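Local coordinates for protein putative rubredoxin reductase (Rhodopseudomonas palustris, PDB 3FG2) that probably uses its bound FAD to pass electrons from NADH to the ferredoxin that serves the cytochrome P450 CYP199A2, at residues I343-F355 with I365-G377. Numbering follows the deposited sequence.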
loop_
_atom_site.group_PDB
_atom_site.type_symbol
_atom_site.label_atom_id
_atom_site.label_comp_id
_atom_site.label_asym_id
_atom_site.label_seq_id
_atom_site.Cartn_x
_atom_site.Cartn_y
_atom_site.Cartn_z
ATOM N N ILE A 343 -26.157 1.341 -4.353
ATOM C CA ILE A 343 -25.545 2.570 -4.838
ATOM C C ILE A 343 -26.219 3.786 -4.217
ATOM O O ILE A 343 -27.445 3.895 -4.225
ATOM C CB ILE A 343 -25.669 2.708 -6.380
ATOM C CG1 ILE A 343 -24.828 1.638 -7.083
ATOM C CG2 ILE A 343 -25.245 4.114 -6.813
ATOM C CD1 ILE A 343 -23.352 1.744 -6.811
ATOM N N ARG A 344 -25.423 4.695 -3.666
ATOM C CA ARG A 344 -25.970 5.922 -3.104
ATOM C C ARG A 344 -25.375 7.027 -3.952
ATOM O O ARG A 344 -24.159 7.061 -4.165
ATOM C CB ARG A 344 -25.559 6.130 -1.644
ATOM C CG ARG A 344 -26.089 7.441 -1.050
ATOM C CD ARG A 344 -25.738 7.570 0.426
ATOM N NE ARG A 344 -26.934 7.722 1.255
ATOM C CZ ARG A 344 -27.468 8.888 1.589
ATOM N NH1 ARG A 344 -26.906 10.010 1.172
ATOM N NH2 ARG A 344 -28.570 8.932 2.324
ATOM N N GLY A 345 -26.229 7.925 -4.437
ATOM C CA GLY A 345 -25.753 9.009 -5.270
ATOM C C GLY A 345 -25.942 8.652 -6.729
ATOM O O GLY A 345 -26.820 7.861 -7.067
ATOM N N SER A 346 -25.107 9.211 -7.598
ATOM C CA SER A 346 -25.226 8.949 -9.029
ATOM C C SER A 346 -23.913 8.671 -9.733
ATOM O O SER A 346 -22.969 9.453 -9.637
ATOM C CB SER A 346 -25.905 10.127 -9.725
ATOM O OG SER A 346 -25.754 10.020 -11.131
ATOM N N VAL A 347 -23.872 7.561 -10.460
ATOM C CA VAL A 347 -22.681 7.183 -11.204
ATOM C C VAL A 347 -22.491 8.190 -12.332
ATOM O O VAL A 347 -21.369 8.632 -12.606
ATOM C CB VAL A 347 -22.827 5.775 -11.804
ATOM C CG1 VAL A 347 -21.560 5.388 -12.549
ATOM C CG2 VAL A 347 -23.115 4.779 -10.703
ATOM N N ALA A 348 -23.598 8.563 -12.970
ATOM C CA ALA A 348 -23.564 9.527 -14.068
ATOM C C ALA A 348 -23.001 10.864 -13.608
ATOM O O ALA A 348 -22.226 11.494 -14.327
ATOM C CB ALA A 348 -24.965 9.724 -14.645
ATOM N N GLU A 349 -23.391 11.287 -12.410
ATOM C CA GLU A 349 -22.924 12.547 -11.849
ATOM C C GLU A 349 -21.490 12.456 -11.332
ATOM O O GLU A 349 -20.930 13.445 -10.865
ATOM C CB GLU A 349 -23.846 12.988 -10.712
ATOM C CG GLU A 349 -25.280 13.217 -11.143
ATOM C CD GLU A 349 -25.378 14.224 -12.269
ATOM O OE1 GLU A 349 -24.991 15.395 -12.057
ATOM O OE2 GLU A 349 -25.836 13.843 -13.368
ATOM N N ARG A 350 -20.902 11.267 -11.415
ATOM C CA ARG A 350 -19.530 11.056 -10.955
ATOM C C ARG A 350 -19.333 11.312 -9.464
ATOM O O ARG A 350 -18.277 11.770 -9.035
ATOM C CB ARG A 350 -18.557 11.934 -11.736
ATOM C CG ARG A 350 -18.478 11.631 -13.215
ATOM C CD ARG A 350 -17.266 12.320 -13.803
ATOM N NE ARG A 350 -17.475 12.713 -15.191
ATOM C CZ ARG A 350 -18.372 13.613 -15.591
ATOM N NH1 ARG A 350 -19.154 14.222 -14.706
ATOM N NH2 ARG A 350 -18.479 13.915 -16.880
ATOM N N SER A 351 -20.368 11.034 -8.684
ATOM C CA SER A 351 -20.300 11.181 -7.240
ATOM C C SER A 351 -21.306 10.201 -6.675
ATOM O O SER A 351 -22.517 10.408 -6.774
ATOM C CB SER A 351 -20.657 12.593 -6.794
ATOM O OG SER A 351 -20.587 12.678 -5.382
ATOM N N PHE A 352 -20.799 9.124 -6.091
ATOM C CA PHE A 352 -21.669 8.104 -5.540
ATOM C C PHE A 352 -20.846 7.191 -4.651
ATOM O O PHE A 352 -19.616 7.291 -4.599
ATOM C CB PHE A 352 -22.272 7.282 -6.680
ATOM C CG PHE A 352 -21.274 6.392 -7.365
ATOM C CD1 PHE A 352 -21.021 5.110 -6.885
ATOM C CD2 PHE A 352 -20.536 6.858 -8.446
ATOM C CE1 PHE A 352 -20.049 4.311 -7.467
ATOM C CE2 PHE A 352 -19.556 6.066 -9.040
ATOM C CZ PHE A 352 -19.311 4.791 -8.551
ATOM N N SER A 353 -21.534 6.287 -3.970
ATOM C CA SER A 353 -20.876 5.335 -3.094
ATOM C C SER A 353 -21.520 3.960 -3.247
ATOM O O SER A 353 -22.708 3.837 -3.567
ATOM C CB SER A 353 -20.977 5.789 -1.630
ATOM O OG SER A 353 -20.304 7.020 -1.420
ATOM N N ALA A 354 -20.722 2.925 -3.039
ATOM C CA ALA A 354 -21.234 1.574 -3.108
ATOM C C ALA A 354 -21.252 1.072 -1.670
ATOM O O ALA A 354 -20.196 0.866 -1.058
ATOM C CB ALA A 354 -20.328 0.707 -3.964
ATOM N N PHE A 355 -22.451 0.912 -1.113
ATOM C CA PHE A 355 -22.574 0.410 0.246
ATOM C C PHE A 355 -22.576 -1.103 0.134
ATOM O O PHE A 355 -23.497 -1.703 -0.415
ATOM C CB PHE A 355 -23.863 0.923 0.902
ATOM C CG PHE A 355 -23.767 2.336 1.397
ATOM C CD1 PHE A 355 -23.378 3.363 0.541
ATOM C CD2 PHE A 355 -24.064 2.643 2.720
ATOM C CE1 PHE A 355 -23.286 4.673 0.994
ATOM C CE2 PHE A 355 -23.975 3.954 3.187
ATOM C CZ PHE A 355 -23.584 4.971 2.319
ATOM N N ILE A 365 -17.754 0.766 2.730
ATOM C CA ILE A 365 -18.257 1.787 1.821
ATOM C C ILE A 365 -17.144 2.235 0.895
ATOM O O ILE A 365 -16.074 2.642 1.351
ATOM C CB ILE A 365 -18.747 3.045 2.543
ATOM C CG1 ILE A 365 -19.816 2.699 3.576
ATOM C CG2 ILE A 365 -19.325 4.016 1.527
ATOM C CD1 ILE A 365 -20.361 3.932 4.305
ATOM N N GLU A 366 -17.413 2.163 -0.404
ATOM C CA GLU A 366 -16.468 2.568 -1.436
ATOM C C GLU A 366 -17.070 3.828 -2.050
ATOM O O GLU A 366 -18.066 3.758 -2.769
ATOM C CB GLU A 366 -16.354 1.467 -2.487
ATOM C CG GLU A 366 -16.057 0.084 -1.914
ATOM C CD GLU A 366 -16.361 -1.020 -2.917
ATOM O OE1 GLU A 366 -17.524 -1.095 -3.381
ATOM O OE2 GLU A 366 -15.445 -1.808 -3.242
ATOM N N SER A 367 -16.465 4.973 -1.758
ATOM C CA SER A 367 -16.968 6.255 -2.236
ATOM C C SER A 367 -16.140 6.927 -3.320
ATOM O O SER A 367 -14.943 7.114 -3.158
ATOM C CB SER A 367 -17.093 7.220 -1.056
ATOM O OG SER A 367 -17.823 6.637 0.008
ATOM N N VAL A 368 -16.789 7.299 -4.418
ATOM C CA VAL A 368 -16.114 7.985 -5.513
ATOM C C VAL A 368 -16.502 9.457 -5.455
ATOM O O VAL A 368 -17.675 9.800 -5.606
ATOM C CB VAL A 368 -16.529 7.422 -6.888
ATOM C CG1 VAL A 368 -16.021 8.335 -7.998
ATOM C CG2 VAL A 368 -15.967 6.032 -7.066
ATOM N N ASN A 369 -15.513 10.320 -5.238
ATOM C CA ASN A 369 -15.743 11.762 -5.137
ATOM C C ASN A 369 -16.948 12.068 -4.241
ATOM O O ASN A 369 -17.825 12.853 -4.609
ATOM C CB ASN A 369 -15.982 12.369 -6.522
ATOM C CG ASN A 369 -14.895 12.012 -7.517
ATOM O OD1 ASN A 369 -13.693 12.161 -7.241
ATOM N ND2 ASN A 369 -15.313 11.554 -8.697
ATOM N N ARG A 370 -16.988 11.448 -3.069
ATOM C CA ARG A 370 -18.099 11.643 -2.144
ATOM C C ARG A 370 -17.590 11.495 -0.714
ATOM O O ARG A 370 -17.896 10.515 -0.037
ATOM C CB ARG A 370 -19.180 10.601 -2.423
ATOM C CG ARG A 370 -20.598 11.055 -2.145
ATOM C CD ARG A 370 -21.576 9.976 -2.569
ATOM N NE ARG A 370 -22.828 10.540 -3.061
ATOM C CZ ARG A 370 -23.841 10.919 -2.291
ATOM N NH1 ARG A 370 -23.766 10.797 -0.970
ATOM N NH2 ARG A 370 -24.931 11.421 -2.847
ATOM N N ALA A 371 -16.814 12.476 -0.269
ATOM C CA ALA A 371 -16.223 12.466 1.068
ATOM C C ALA A 371 -17.199 12.295 2.231
ATOM O O ALA A 371 -16.845 11.718 3.259
ATOM C CB ALA A 371 -15.398 13.733 1.271
ATOM N N ALA A 372 -18.418 12.793 2.079
ATOM C CA ALA A 372 -19.409 12.690 3.148
ATOM C C ALA A 372 -19.779 11.250 3.482
ATOM O O ALA A 372 -19.960 10.917 4.645
ATOM C CB ALA A 372 -20.671 13.487 2.784
ATOM N N ASP A 373 -19.898 10.398 2.472
ATOM C CA ASP A 373 -20.247 9.005 2.724
ATOM C C ASP A 373 -19.096 8.286 3.433
ATOM O O ASP A 373 -19.317 7.402 4.263
ATOM C CB ASP A 373 -20.605 8.292 1.411
ATOM C CG ASP A 373 -21.956 8.741 0.849
ATOM O OD1 ASP A 373 -22.646 9.536 1.515
ATOM O OD2 ASP A 373 -22.337 8.296 -0.258
ATOM N N HIS A 374 -17.869 8.679 3.112
ATOM C CA HIS A 374 -16.689 8.079 3.724
ATOM C C HIS A 374 -16.617 8.415 5.213
ATOM O O HIS A 374 -16.282 7.560 6.040
ATOM C CB HIS A 374 -15.418 8.572 3.023
ATOM C CG HIS A 374 -14.165 7.925 3.524
ATOM N ND1 HIS A 374 -13.913 6.578 3.372
ATOM C CD2 HIS A 374 -13.105 8.434 4.196
ATOM C CE1 HIS A 374 -12.752 6.284 3.929
ATOM N NE2 HIS A 374 -12.241 7.392 4.436
ATOM N N VAL A 375 -16.924 9.662 5.554
ATOM C CA VAL A 375 -16.895 10.089 6.952
ATOM C C VAL A 375 -17.965 9.327 7.724
ATOM O O VAL A 375 -17.786 9.003 8.893
ATOM C CB VAL A 375 -17.142 11.615 7.077
ATOM C CG1 VAL A 375 -17.357 12.003 8.533
ATOM C CG2 VAL A 375 -15.953 12.367 6.505
ATOM N N PHE A 376 -19.075 9.039 7.052
ATOM C CA PHE A 376 -20.172 8.292 7.655
ATOM C C PHE A 376 -19.688 6.896 8.039
ATOM O O PHE A 376 -19.917 6.432 9.155
ATOM C CB PHE A 376 -21.340 8.167 6.674
ATOM C CG PHE A 376 -22.437 7.267 7.161
ATOM C CD1 PHE A 376 -23.221 7.631 8.250
ATOM C CD2 PHE A 376 -22.665 6.040 6.554
ATOM C CE1 PHE A 376 -24.218 6.785 8.726
ATOM C CE2 PHE A 376 -23.656 5.189 7.020
ATOM C CZ PHE A 376 -24.437 5.564 8.112
ATOM N N GLY A 377 -19.021 6.229 7.104
ATOM C CA GLY A 377 -18.509 4.903 7.383
ATOM C C GLY A 377 -17.438 4.903 8.465
ATOM O O GLY A 377 -17.485 4.090 9.390
#
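Strands 351-355 and 365-368 run antiparallel, their axes 4.6 Å apart at 168°, with Phe-352/Val-368 and Ala-354/Glu-366 as hydrogen-bonded pairs and Ser-353/Ser-367 and Phe-355/Ile-365 as non-hydrogen-bonded ones. Beyond the Phe-352/Val-368 pair, side chains take over: Asn-369 ND2 donates nearly in its own amide plane to Arg-350 O (3.0 Å), while Ser-351 OG reaches Asn-369 O from above the carbonyl plane. The amide of Asn-369 also binds Asp-327 and Lys-328, tying the strand end to the neighbouring hairpin.

On the face carrying Ser-353, helix 371-377 packs back over the strands, and the case illustrates how one buried acid can lock a strand to the helix that follows. Ser-353 OG, anti to its carbonyl carbon (chi1 -63°), donates to the anti lone pair of Asp-373 OD2 at 2.7 Å, and Ser-367 OG lies 2.9 Å from the same hydroxyl. Arg-370 NH1 straddles both carboxylate oxygens, 3.0 Å from Asp-373 OD1 and OD2, in a salt bridge whose individual hydrogen bonds are weak. The arginine runs over the Ser-353 face, CD 3.5 Å from Phe-352 CA, to bring its guanidinium over Gly-345. With an alanine in place of Arg-370, the Asp-373 carboxylate is likely to lose its salt-bridge partner, and a gap to open over Gly-345 and Phe-352.

Farther along, Ile-365 CD1 sits over the Phe-355 ring, 4.1 Å from its centroid, and Phe-376 CE2 meets that ring's edge. On the other face of the sheet, Phe-352 CZ touches Val-368 CG2 (3.9 Å), beside Tyr-189. This hairpin-helix unit belongs to the C-terminal antiparallel sheet, 361-368 lying between 327-333 and 351-358, characteristic of putidaredoxin reductase-type ferredoxin reductases.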